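Local coordinates for F5/8 type C domain protein (Clostridium perfringens, PDB 7JRM) that probably helps a mucin-targeting O-glycopeptidase to recognise its substrate, through a carbohydrate-binding module joined to further domains, at residues Q311-K316 and T329-S334; K359-L364 and E450-V455; D427-N432 and M456-N461; I299-P302 and L306-S309. One frame throughout, in Å; residues are numbered along the deposited sequence.

Contact 1. Residues Q311-K316 and T329-S334; sequences QNQLNK and TTLTLS
At the capped edge of a leucine-rich-repeat sheet, the side chain of Gln313 leaves the last turn of helix 304-314 and lies against the backbone of Thr330, Leu331 and Thr332 in the outermost strand. The amide does most of the touching. Gln313 OE1 accepts a hydrogen bond from Thr332 N at 3.0 Å; the bond is moderately bent, 145° at the hydrogen, and the donor is tilted 30° from the carbonyl plane. The same oxygen sits 3.3 Å from Leu331 CA. On the other branch of the amide, Gln313 NE2 is 3.7 Å from Thr330 CG2 and passes Thr330 O at too poor an angle to bond. The side chain, bent at chi2 (95°), meets the strand nearly at right angles, and its amide spreads along the backbone, OE1 toward Thr332 and NE2 toward Thr330.

Strand 330-332 begins the parallel part of the mixed sheet, with the LxxLxL pattern of a leucine-rich repeat, and Leu331 pairs through its backbone with Thr350 and Asn352 of the next strand. Gln313 therefore supplies a side-chain acceptor to an N-H on the strand's outer edge. Nearer the helix, Gln313 CB packs on Leu331 CD1 at 3.8 Å. Leu331 is buried and also meets Ile310 of the same helix, whereas Thr332 on the flank of the glutamine is exposed.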
loop_
_atom_site.group_PDB
_atom_site.type_symbol
_atom_site.label_atom_id
_atom_site.label_comp_id
_atom_site.label_asym_id
_atom_site.label_seq_id
_atom_site.Cartn_x
_atom_site.Cartn_y
_atom_site.Cartn_z
ATOM N N GLN A 311 18.318 31.194 23.199
ATOM C CA GLN A 311 18.969 30.883 24.467
ATOM C C GLN A 311 18.048 31.170 25.646
ATOM O O GLN A 311 18.063 30.443 26.646
ATOM C CB GLN A 311 20.270 31.675 24.596
ATOM C CG GLN A 311 21.445 31.067 23.848
ATOM C CD GLN A 311 22.627 32.012 23.751
ATOM O OE1 GLN A 311 22.509 33.203 24.035
ATOM N NE2 GLN A 311 23.776 31.483 23.346
ATOM N N ASN A 312 17.238 32.226 25.546
ATOM C CA ASN A 312 16.297 32.539 26.618
ATOM C C ASN A 312 15.206 31.481 26.721
ATOM O O ASN A 312 14.754 31.150 27.823
ATOM C CB ASN A 312 15.681 33.919 26.392
ATOM C CG ASN A 312 16.466 35.026 27.069
ATOM O OD1 ASN A 312 16.707 34.983 28.276
ATOM N ND2 ASN A 312 16.865 36.028 26.295
ATOM N N GLN A 313 14.770 30.938 25.581
ATOM C CA GLN A 313 13.706 29.941 25.595
ATOM C C GLN A 313 14.202 28.588 26.091
ATOM O O GLN A 313 13.450 27.855 26.741
ATOM C CB GLN A 313 13.103 29.802 24.197
ATOM C CG GLN A 313 11.818 28.991 24.147
ATOM C CD GLN A 313 10.578 29.859 24.209
ATOM O OE1 GLN A 313 10.553 30.966 23.669
ATOM N NE2 GLN A 313 9.538 29.360 24.867
ATOM N N LEU A 314 15.456 28.243 25.800
ATOM C CA LEU A 314 15.995 26.933 26.135
ATOM C C LEU A 314 16.846 26.929 27.397
ATOM O O LEU A 314 17.227 25.847 27.857
ATOM C CB LEU A 314 16.829 26.391 24.967
ATOM C CG LEU A 314 16.045 25.978 23.721
ATOM C CD1 LEU A 314 16.990 25.598 22.593
ATOM C CD2 LEU A 314 15.098 24.834 24.044
ATOM N N ASN A 315 17.150 28.100 27.961
ATOM C CA ASN A 315 17.995 28.209 29.147
ATOM C C ASN A 315 19.345 27.543 28.917
ATOM O O ASN A 315 19.591 26.434 29.405
ATOM C CB ASN A 315 17.290 27.607 30.367
ATOM C CG ASN A 315 18.097 27.749 31.649
ATOM O OD1 ASN A 315 19.178 28.338 31.653
ATOM N ND2 ASN A 315 17.573 27.209 32.742
ATOM N N LYS A 316 20.226 28.218 28.185
ATOM C CA LYS A 316 21.579 27.732 27.947
ATOM C C LYS A 316 22.393 28.866 27.344
ATOM O O LYS A 316 21.844 29.874 26.888
ATOM C CB LYS A 316 21.596 26.509 27.025
ATOM C CG LYS A 316 20.698 26.633 25.808
ATOM C CD LYS A 316 21.028 25.566 24.779
ATOM C CE LYS A 316 22.476 25.663 24.332
ATOM N NZ LYS A 316 23.026 24.337 23.935
ATOM N N THR A 329 9.174 23.783 20.480
ATOM C CA THR A 329 7.766 23.728 20.115
ATOM C C THR A 329 7.109 25.098 20.148
ATOM O O THR A 329 6.126 25.320 19.436
ATOM C CB THR A 329 7.001 22.782 21.048
ATOM O OG1 THR A 329 7.042 23.287 22.389
ATOM C CG2 THR A 329 7.611 21.388 21.011
ATOM N N THR A 330 7.633 26.011 20.964
ATOM C CA THR A 330 7.195 27.396 21.004
ATOM C C THR A 330 8.423 28.282 21.150
ATOM O O THR A 330 9.424 27.882 21.750
ATOM C CB THR A 330 6.209 27.654 22.154
ATOM O OG1 THR A 330 5.871 29.046 22.196
ATOM C CG2 THR A 330 6.819 27.240 23.488
ATOM N N LEU A 331 8.345 29.484 20.587
ATOM C CA LEU A 331 9.486 30.391 20.599
ATOM C C LEU A 331 8.998 31.830 20.558
ATOM O O LEU A 331 8.116 32.168 19.763
ATOM C CB LEU A 331 10.420 30.115 19.416
ATOM C CG LEU A 331 11.709 30.937 19.360
ATOM C CD1 LEU A 331 12.574 30.676 20.585
ATOM C CD2 LEU A 331 12.478 30.632 18.087
ATOM N N THR A 332 9.577 32.668 21.414
ATOM C CA THR A 332 9.283 34.092 21.460
ATOM C C THR A 332 10.528 34.865 21.045
ATOM O O THR A 332 11.622 34.607 21.558
ATOM C CB THR A 332 8.832 34.517 22.860
ATOM O OG1 THR A 332 7.559 33.929 23.153
ATOM C CG2 THR A 332 8.715 36.031 22.951
ATOM N N LEU A 333 10.361 35.802 20.118
ATOM C CA LEU A 333 11.467 36.579 19.580
ATOM C C LEU A 333 11.370 38.032 20.028
ATOM O O LEU A 333 10.295 38.536 20.359
ATOM C CB LEU A 333 11.493 36.506 18.049
ATOM C CG LEU A 333 11.584 35.103 17.448
ATOM C CD1 LEU A 333 11.797 35.175 15.948
ATOM C CD2 LEU A 333 12.697 34.310 18.111
ATOM N N SER A 334 12.521 38.701 20.029
ATOM C CA SER A 334 12.593 40.108 20.411
ATOM C C SER A 334 13.804 40.733 19.737
ATOM O O SER A 334 14.930 40.266 19.928
ATOM C CB SER A 334 12.682 40.264 21.932
ATOM O OG SER A 334 13.096 41.570 22.289
#

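Contact 2. Residues K359-L364 and E450-V455; sequences KDLRPL and EGFSGV
Leu361 and Phe452 approach each other from opposite directions and form the tight part of this contact, in which a turn following the repeat strand 350-352 packs on the start of strand 452-461. The leucine lies over one face of the phenylalanine ring. Its CD1 methyl makes a CH-pi contact, 3.7 Å from the centroid of the Phe452 ring and 20° off the ring normal, with Leu361 CD1 only 3.5 Å from Phe452 CG. The second methyl covers the far end of the same ring, Leu361 CD2 lying 3.8 Å from Phe452 CE1, so the branched tip spans the ring lengthwise. Phe452 reaches the turn because its chi1 of -173° sends the ring away from the backbone N; Gln378 and Val398 also touch it, and its ring meets that of Phe447.

Packing is looser at the ring edge, where Lys359 CA stands 4.2 Å from Phe452 CZ near the ring plane and the lysine side chain leads away. The turn's other side is polar. Asp360 OD2 accepts from Arg362 N at 3.1 Å, an Asx turn whose donor comes from above the carboxylate plane. Arg362 NE meets the same oxygen on its syn side at 2.8 Å, with OD2 close to the guanidinium plane, while Arg362 NH1 reaches Asp360 OD1, likewise at 2.8 Å. This side-on, two-nitrogen grip belongs to an exposed arginine that also makes a cation-pi contact with Tyr399. The chemistry is thus divided: dispersion and CH-pi contacts join the turn to the strand, whereas the charged pair braces the turn internally and probably helps fix the backbone from which Leu361 projects.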
loop_
_atom_site.group_PDB
_atom_site.type_symbol
_atom_site.label_atom_id
_atom_site.label_comp_id
_atom_site.label_asym_id
_atom_site.label_seq_id
_atom_site.Cartn_x
_atom_site.Cartn_y
_atom_site.Cartn_z
ATOM N N LYS A 359 11.579 41.187 7.857
ATOM C CA LYS A 359 10.952 41.481 6.575
ATOM C C LYS A 359 10.927 40.271 5.648
ATOM O O LYS A 359 10.579 40.414 4.470
ATOM C CB LYS A 359 11.671 42.644 5.886
ATOM C CG LYS A 359 13.075 42.297 5.414
ATOM C CD LYS A 359 13.668 43.399 4.554
ATOM C CE LYS A 359 15.040 43.010 4.029
ATOM N NZ LYS A 359 15.707 44.140 3.325
ATOM N N ASP A 360 11.284 39.087 6.144
ATOM C CA ASP A 360 11.401 37.903 5.298
ATOM C C ASP A 360 11.050 36.681 6.135
ATOM O O ASP A 360 11.815 36.298 7.024
ATOM C CB ASP A 360 12.810 37.788 4.721
ATOM C CG ASP A 360 12.922 36.715 3.656
ATOM O OD1 ASP A 360 14.049 36.473 3.175
ATOM O OD2 ASP A 360 11.889 36.114 3.297
ATOM N N LEU A 361 9.900 36.070 5.849
ATOM C CA LEU A 361 9.448 34.874 6.546
ATOM C C LEU A 361 9.834 33.587 5.827
ATOM O O LEU A 361 9.418 32.505 6.254
ATOM C CB LEU A 361 7.929 34.911 6.737
ATOM C CG LEU A 361 7.321 36.103 7.473
ATOM C CD1 LEU A 361 5.857 35.835 7.785
ATOM C CD2 LEU A 361 8.097 36.407 8.742
ATOM N N ARG A 362 10.616 33.680 4.753
ATOM C CA ARG A 362 10.947 32.491 3.974
ATOM C C ARG A 362 11.725 31.420 4.739
ATOM O O ARG A 362 11.559 30.236 4.395
ATOM C CB ARG A 362 11.712 32.909 2.709
ATOM C CG ARG A 362 10.816 33.491 1.624
ATOM C CD ARG A 362 11.620 33.973 0.431
ATOM N NE ARG A 362 12.533 35.054 0.788
ATOM C CZ ARG A 362 13.476 35.530 -0.019
ATOM N NH1 ARG A 362 14.265 36.515 0.388
ATOM N NH2 ARG A 362 13.630 35.020 -1.234
ATOM N N PRO A 363 12.575 31.729 5.726
ATOM C CA PRO A 363 13.185 30.644 6.514
ATOM C C PRO A 363 12.181 29.745 7.218
ATOM O O PRO A 363 12.541 28.623 7.593
ATOM C CB PRO A 363 14.062 31.397 7.521
ATOM C CG PRO A 363 14.453 32.629 6.799
ATOM C CD PRO A 363 13.241 33.019 5.994
ATOM N N LEU A 364 10.940 30.194 7.411
ATOM C CA LEU A 364 9.904 29.386 8.042
ATOM C C LEU A 364 9.013 28.678 7.028
ATOM O O LEU A 364 7.972 28.134 7.409
ATOM C CB LEU A 364 9.043 30.253 8.964
ATOM C CG LEU A 364 9.734 31.366 9.751
ATOM C CD1 LEU A 364 8.698 32.322 10.328
ATOM C CD2 LEU A 364 10.605 30.788 10.853
ATOM N N GLU A 450 -1.605 37.626 6.392
ATOM C CA GLU A 450 -2.173 36.804 7.454
ATOM C C GLU A 450 -1.192 36.681 8.614
ATOM O O GLU A 450 -0.272 35.857 8.575
ATOM C CB GLU A 450 -2.551 35.420 6.919
ATOM C CG GLU A 450 -3.129 34.483 7.971
ATOM C CD GLU A 450 -4.179 35.152 8.837
ATOM O OE1 GLU A 450 -3.864 35.499 9.995
ATOM O OE2 GLU A 450 -5.321 35.330 8.361
ATOM N N GLY A 451 -1.378 37.504 9.644
ATOM C CA GLY A 451 -0.516 37.493 10.804
ATOM C C GLY A 451 0.831 38.155 10.619
ATOM O O GLY A 451 1.642 38.137 11.553
ATOM N N PHE A 452 1.098 38.742 9.453
ATOM C CA PHE A 452 2.385 39.365 9.155
ATOM C C PHE A 452 2.131 40.782 8.658
ATOM O O PHE A 452 1.581 40.972 7.570
ATOM C CB PHE A 452 3.163 38.552 8.120
ATOM C CG PHE A 452 4.560 39.048 7.882
ATOM C CD1 PHE A 452 5.361 39.444 8.940
ATOM C CD2 PHE A 452 5.076 39.109 6.598
ATOM C CE1 PHE A 452 6.649 39.897 8.721
ATOM C CE2 PHE A 452 6.363 39.559 6.373
ATOM C CZ PHE A 452 7.150 39.953 7.436
ATOM N N SER A 453 2.533 41.771 9.453
ATOM C CA SER A 453 2.338 43.171 9.104
ATOM C C SER A 453 3.456 43.996 9.722
ATOM O O SER A 453 4.173 43.535 10.614
ATOM C CB SER A 453 0.971 43.681 9.575
ATOM O OG SER A 453 0.994 43.987 10.959
ATOM N N GLY A 454 3.602 45.223 9.237
ATOM C CA GLY A 454 4.603 46.115 9.791
ATOM C C GLY A 454 4.934 47.239 8.824
ATOM O O GLY A 454 4.162 47.547 7.918
ATOM N N VAL A 455 6.105 47.836 9.047
ATOM C CA VAL A 455 6.559 49.000 8.296
ATOM C C VAL A 455 8.040 48.835 7.989
ATOM O O VAL A 455 8.845 48.598 8.896
ATOM C CB VAL A 455 6.321 50.310 9.074
ATOM C CG1 VAL A 455 7.188 51.434 8.517
ATOM C CG2 VAL A 455 4.851 50.693 9.045
#

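Contact 3. Residues D427-N432 and M456-N461; sequences DEFTIN and MFYLFN
Tyr458 OH is hydrogen-bonded to the backbone O of Asp395, and the ring that carries this hydroxyl packs against Phe429. The two rings form an offset edge-to-face pair, the edge of Phe429 directed toward the face of Tyr458, with centroids 5.6 Å apart and planes at 66°. Two atoms of the phenylalanine rim do the touching: Phe429 CZ is 3.7 Å from Tyr458 CD2, and Phe429 CE2 is 3.9 Å from Tyr458 CE2. A first torsion of 59° sets Phe429 CG between the backbone N and the carbonyl carbon, which brings the CZ end of the ring to Tyr458. Two residues along each strand a looser apolar pair follows, Ile431 CD1 lying 4.3 Å from Phe460 CE2.

Alternate residues of both strands thus point inward from two facing layers, the small sheet of 391-395 with 428-432 and the larger mixed sheet, which resembles the beta-sandwich of an Ig-like domain. The CA atoms of Phe429 and Tyr458 are 11.3 Å apart, a separation bridged by the two side chains. Val443 of the larger sheet adds to this core, touching Phe429, Tyr458 and Phe460. The layers are joined here by aromatic and dispersion contacts, while the buried phenol meets its polar need at the small sheet's own backbone.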
loop_
_atom_site.group_PDB
_atom_site.type_symbol
_atom_site.label_atom_id
_atom_site.label_comp_id
_atom_site.label_asym_id
_atom_site.label_seq_id
_atom_site.Cartn_x
_atom_site.Cartn_y
_atom_site.Cartn_z
ATOM N N ASP A 427 7.772 45.627 -6.462
ATOM C CA ASP A 427 9.027 45.092 -5.947
ATOM C C ASP A 427 10.024 46.200 -5.633
ATOM O O ASP A 427 10.807 46.077 -4.684
ATOM C CB ASP A 427 9.625 44.100 -6.944
ATOM C CG ASP A 427 8.929 42.753 -6.912
ATOM O OD1 ASP A 427 8.064 42.551 -6.034
ATOM O OD2 ASP A 427 9.249 41.896 -7.762
ATOM N N GLU A 428 10.012 47.283 -6.410
ATOM C CA GLU A 428 10.888 48.422 -6.180
ATOM C C GLU A 428 10.105 49.705 -6.417
ATOM O O GLU A 428 9.067 49.708 -7.083
ATOM C CB GLU A 428 12.127 48.381 -7.088
ATOM C CG GLU A 428 12.985 47.132 -6.928
ATOM C CD GLU A 428 14.394 47.318 -7.455
ATOM O OE1 GLU A 428 14.955 48.419 -7.284
ATOM O OE2 GLU A 428 14.940 46.359 -8.040
ATOM N N PHE A 429 10.613 50.802 -5.859
ATOM C CA PHE A 429 9.991 52.110 -6.017
ATOM C C PHE A 429 11.037 53.134 -6.431
ATOM O O PHE A 429 12.199 53.066 -6.018
ATOM C CB PHE A 429 9.284 52.567 -4.725
ATOM C CG PHE A 429 10.189 52.662 -3.527
ATOM C CD1 PHE A 429 10.860 53.839 -3.235
ATOM C CD2 PHE A 429 10.355 51.578 -2.682
ATOM C CE1 PHE A 429 11.688 53.929 -2.131
ATOM C CE2 PHE A 429 11.181 51.661 -1.575
ATOM C CZ PHE A 429 11.847 52.838 -1.299
ATOM N N THR A 430 10.610 54.085 -7.260
ATOM C CA THR A 430 11.460 55.172 -7.730
ATOM C C THR A 430 10.776 56.489 -7.399
ATOM O O THR A 430 9.619 56.701 -7.777
ATOM C CB THR A 430 11.725 55.062 -9.236
ATOM O OG1 THR A 430 12.698 54.038 -9.476
ATOM C CG2 THR A 430 12.240 56.382 -9.789
ATOM N N ILE A 431 11.484 57.365 -6.691
ATOM C CA ILE A 431 10.944 58.640 -6.234
ATOM C C ILE A 431 11.696 59.765 -6.930
ATOM O O ILE A 431 12.932 59.804 -6.903
ATOM C CB ILE A 431 11.045 58.780 -4.705
ATOM C CG1 ILE A 431 10.194 57.713 -4.015
ATOM C CG2 ILE A 431 10.621 60.176 -4.267
ATOM C CD1 ILE A 431 10.655 57.385 -2.614
ATOM N N ASN A 432 10.951 60.675 -7.553
ATOM C CA ASN A 432 11.558 61.865 -8.131
ATOM C C ASN A 432 11.962 62.824 -7.019
ATOM O O ASN A 432 11.165 63.127 -6.125
ATOM C CB ASN A 432 10.586 62.544 -9.096
ATOM C CG ASN A 432 11.021 63.950 -9.474
ATOM O OD1 ASN A 432 12.214 64.237 -9.584
ATOM N ND2 ASN A 432 10.052 64.835 -9.674
ATOM N N MET A 456 8.400 48.959 6.714
ATOM C CA MET A 456 9.793 49.007 6.286
ATOM C C MET A 456 10.137 50.456 5.964
ATOM O O MET A 456 9.545 51.050 5.056
ATOM C CB MET A 456 10.028 48.109 5.073
ATOM C CG MET A 456 11.484 47.992 4.660
ATOM S SD MET A 456 11.835 46.438 3.817
ATOM C CE MET A 456 13.433 46.795 3.096
ATOM N N PHE A 457 11.086 51.021 6.704
ATOM C CA PHE A 457 11.362 52.451 6.662
ATOM C C PHE A 457 12.688 52.726 5.964
ATOM O O PHE A 457 13.698 52.076 6.257
ATOM C CB PHE A 457 11.381 53.042 8.071
ATOM C CG PHE A 457 11.626 54.523 8.102
ATOM C CD1 PHE A 457 10.624 55.411 7.744
ATOM C CD2 PHE A 457 12.857 55.029 8.487
ATOM C CE1 PHE A 457 10.847 56.775 7.769
ATOM C CE2 PHE A 457 13.084 56.392 8.514
ATOM C CZ PHE A 457 12.078 57.266 8.156
ATOM N N TYR A 458 12.673 53.690 5.049
ATOM C CA TYR A 458 13.863 54.234 4.413
ATOM C C TYR A 458 13.980 55.716 4.748
ATOM O O TYR A 458 13.056 56.331 5.287
ATOM C CB TYR A 458 13.819 54.058 2.891
ATOM C CG TYR A 458 14.070 52.657 2.385
ATOM C CD1 TYR A 458 15.362 52.182 2.208
ATOM C CD2 TYR A 458 13.013 51.819 2.057
ATOM C CE1 TYR A 458 15.596 50.908 1.729
ATOM C CE2 TYR A 458 13.236 50.543 1.582
ATOM C CZ TYR A 458 14.528 50.092 1.420
ATOM O OH TYR A 458 14.754 48.820 0.945
ATOM N N LEU A 459 15.131 56.294 4.413
ATOM C CA LEU A 459 15.294 57.738 4.471
ATOM C C LEU A 459 16.240 58.170 3.362
ATOM O O LEU A 459 17.094 57.397 2.917
ATOM C CB LEU A 459 15.794 58.210 5.850
ATOM C CG LEU A 459 17.191 57.935 6.432
ATOM C CD1 LEU A 459 18.322 58.707 5.744
ATOM C CD2 LEU A 459 17.184 58.240 7.924
ATOM N N PHE A 460 16.071 59.411 2.912
ATOM C CA PHE A 460 16.970 59.998 1.930
ATOM C C PHE A 460 17.027 61.500 2.157
ATOM O O PHE A 460 15.995 62.143 2.366
ATOM C CB PHE A 460 16.536 59.675 0.492
ATOM C CG PHE A 460 15.201 60.249 0.104
ATOM C CD1 PHE A 460 15.119 61.459 -0.566
ATOM C CD2 PHE A 460 14.029 59.568 0.391
ATOM C CE1 PHE A 460 13.894 61.986 -0.932
ATOM C CE2 PHE A 460 12.800 60.091 0.028
ATOM C CZ PHE A 460 12.734 61.299 -0.635
ATOM N N ASN A 461 18.239 62.046 2.133
ATOM C CA ASN A 461 18.450 63.467 2.343
ATOM C C ASN A 461 18.483 64.201 1.009
ATOM O O ASN A 461 18.861 63.640 -0.023
ATOM C CB ASN A 461 19.752 63.714 3.105
ATOM C CG ASN A 461 19.824 65.107 3.696
ATOM O OD1 ASN A 461 18.826 65.642 4.177
ATOM N ND2 ASN A 461 21.009 65.703 3.662
#

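Contact 4. Residues I299-P302 and L306-S309; sequences INIP and LLKS
Apolar contacts carry this junction, and all of them converge on one methyl group, CG2 of Ile301. That methyl packs on Leu306 from the side, 3.8 Å from Leu306 CD2 and equally close to Leu306 CG, with Leu306 CB at 3.9 Å. It therefore sits against the leucine stem as well as one branch, and the two side chains cross at about a right angle. Leu307 is met near its backbone: Ile301 CG2 is 4.2 Å from Leu307 CB. Having CG2 anti to the backbone N, with chi1 at -52° for the CG1 branch, presents this methyl to the helix. Beyond the two segments, the side chain of Ile299 packs on Leu322 and Met325 of the following helix.

A second kind of contact is between side chain and backbone. Ile301 CG2 also lies 3.8 Å from Leu307 N, so it touches the backbone at the start of Leu307. Helix 304-314 starts only three residues after Ile301, and the CA atoms of Ile301 and Leu307 are 6.2 Å apart; the incoming loop thus folds back on the first turn of the helix. In the fold, this helix covers the outer edge of the leucine-rich-repeat sheet. Leu306 is buried and passes the packing inward to Leu333, while Leu307, partly exposed, touches Ile320.

Polar interactions belong to the flanks. Ser309 OG bonds to Tyr305 O one turn back in the helix. At the other end, Ile299 pairs through its backbone with Ile320.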
loop_
_atom_site.group_PDB
_atom_site.type_symbol
_atom_site.label_atom_id
_atom_site.label_comp_id
_atom_site.label_asym_id
_atom_site.label_seq_id
_atom_site.Cartn_x
_atom_site.Cartn_y
_atom_site.Cartn_z
ATOM N N ILE A 299 24.409 25.196 14.792
ATOM C CA ILE A 299 23.609 25.875 13.778
ATOM C C ILE A 299 24.124 27.299 13.634
ATOM O O ILE A 299 24.355 27.988 14.635
ATOM C CB ILE A 299 22.116 25.862 14.146
ATOM C CG1 ILE A 299 21.619 24.425 14.307
ATOM C CG2 ILE A 299 21.298 26.601 13.096
ATOM C CD1 ILE A 299 21.864 23.555 13.094
ATOM N N ASN A 300 24.305 27.742 12.392
ATOM C CA ASN A 300 24.769 29.098 12.119
ATOM C C ASN A 300 23.597 30.061 12.268
ATOM O O ASN A 300 22.656 30.036 11.469
ATOM C CB ASN A 300 25.379 29.186 10.723
ATOM C CG ASN A 300 25.879 30.580 10.392
ATOM O OD1 ASN A 300 25.396 31.219 9.459
ATOM N ND2 ASN A 300 26.852 31.057 11.160
ATOM N N ILE A 301 23.651 30.906 13.293
ATOM C CA ILE A 301 22.623 31.915 13.530
ATOM C C ILE A 301 23.272 33.292 13.438
ATOM O O ILE A 301 23.830 33.780 14.432
ATOM C CB ILE A 301 21.938 31.709 14.891
ATOM C CG1 ILE A 301 21.454 30.264 15.030
ATOM C CG2 ILE A 301 20.778 32.678 15.057
ATOM C CD1 ILE A 301 20.843 29.951 16.380
ATOM N N PRO A 302 23.231 33.948 12.275
ATOM C CA PRO A 302 23.919 35.243 12.148
ATOM C C PRO A 302 23.302 36.347 12.989
ATOM O O PRO A 302 24.035 37.219 13.470
ATOM C CB PRO A 302 23.817 35.552 10.647
ATOM C CG PRO A 302 22.661 34.743 10.161
ATOM C CD PRO A 302 22.617 33.509 11.011
ATOM N N LEU A 306 18.363 36.701 17.522
ATOM C CA LEU A 306 17.723 35.395 17.410
ATOM C C LEU A 306 18.448 34.361 18.263
ATOM O O LEU A 306 17.811 33.508 18.892
ATOM C CB LEU A 306 17.680 34.955 15.947
ATOM C CG LEU A 306 17.109 33.565 15.659
ATOM C CD1 LEU A 306 15.684 33.451 16.175
ATOM C CD2 LEU A 306 17.172 33.254 14.172
ATOM N N LEU A 307 19.782 34.425 18.294
ATOM C CA LEU A 307 20.550 33.532 19.155
ATOM C C LEU A 307 20.215 33.763 20.623
ATOM O O LEU A 307 20.061 32.807 21.392
ATOM C CB LEU A 307 22.047 33.728 18.907
ATOM C CG LEU A 307 23.006 33.140 19.944
ATOM C CD1 LEU A 307 23.017 31.624 19.863
ATOM C CD2 LEU A 307 24.407 33.703 19.758
ATOM N N LYS A 308 20.091 35.029 21.028
ATOM C CA LYS A 308 19.717 35.334 22.405
ATOM C C LYS A 308 18.278 34.919 22.688
ATOM O O LYS A 308 17.961 34.474 23.798
ATOM C CB LYS A 308 19.915 36.825 22.682
ATOM C CG LYS A 308 19.549 37.255 24.095
ATOM C CD LYS A 308 20.338 36.473 25.132
ATOM C CE LYS A 308 20.069 36.997 26.534
ATOM N NZ LYS A 308 20.593 38.378 26.717
ATOM N N SER A 309 17.394 35.054 21.697
ATOM C CA SER A 309 16.002 34.661 21.887
ATOM C C SER A 309 15.875 33.156 22.086
ATOM O O SER A 309 15.089 32.699 22.926
ATOM C CB SER A 309 15.161 35.118 20.695
ATOM O OG SER A 309 14.855 36.499 20.783
#

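Contacts 1, 4, 2 and 3 are laid out in this order in space through the C-terminal unit, from its helical cap across the repeat sheet to the probable Ig-like sandwich, an order reminiscent of internalin-like domains; along the chain, contacts 2 and 3 cross. Contacts 1 and 4 share helix 304-314, their centres 11 Å apart, and meet where Ser334 N probably hydrogen-bonds to Ser309 OG at 3.3 Å. Contacts 2 and 3 share strand 452-461, with centres 20 Å apart, and touch where Lys359 NZ packs on Met456 CE at 3.5 Å. The mixed sheet links contact 1 to contact 3, whose centres are 35 Å apart. None involves the calcium site of Ser163, Val206, Asp208, Gly210 and Asp214, which lies in another domain.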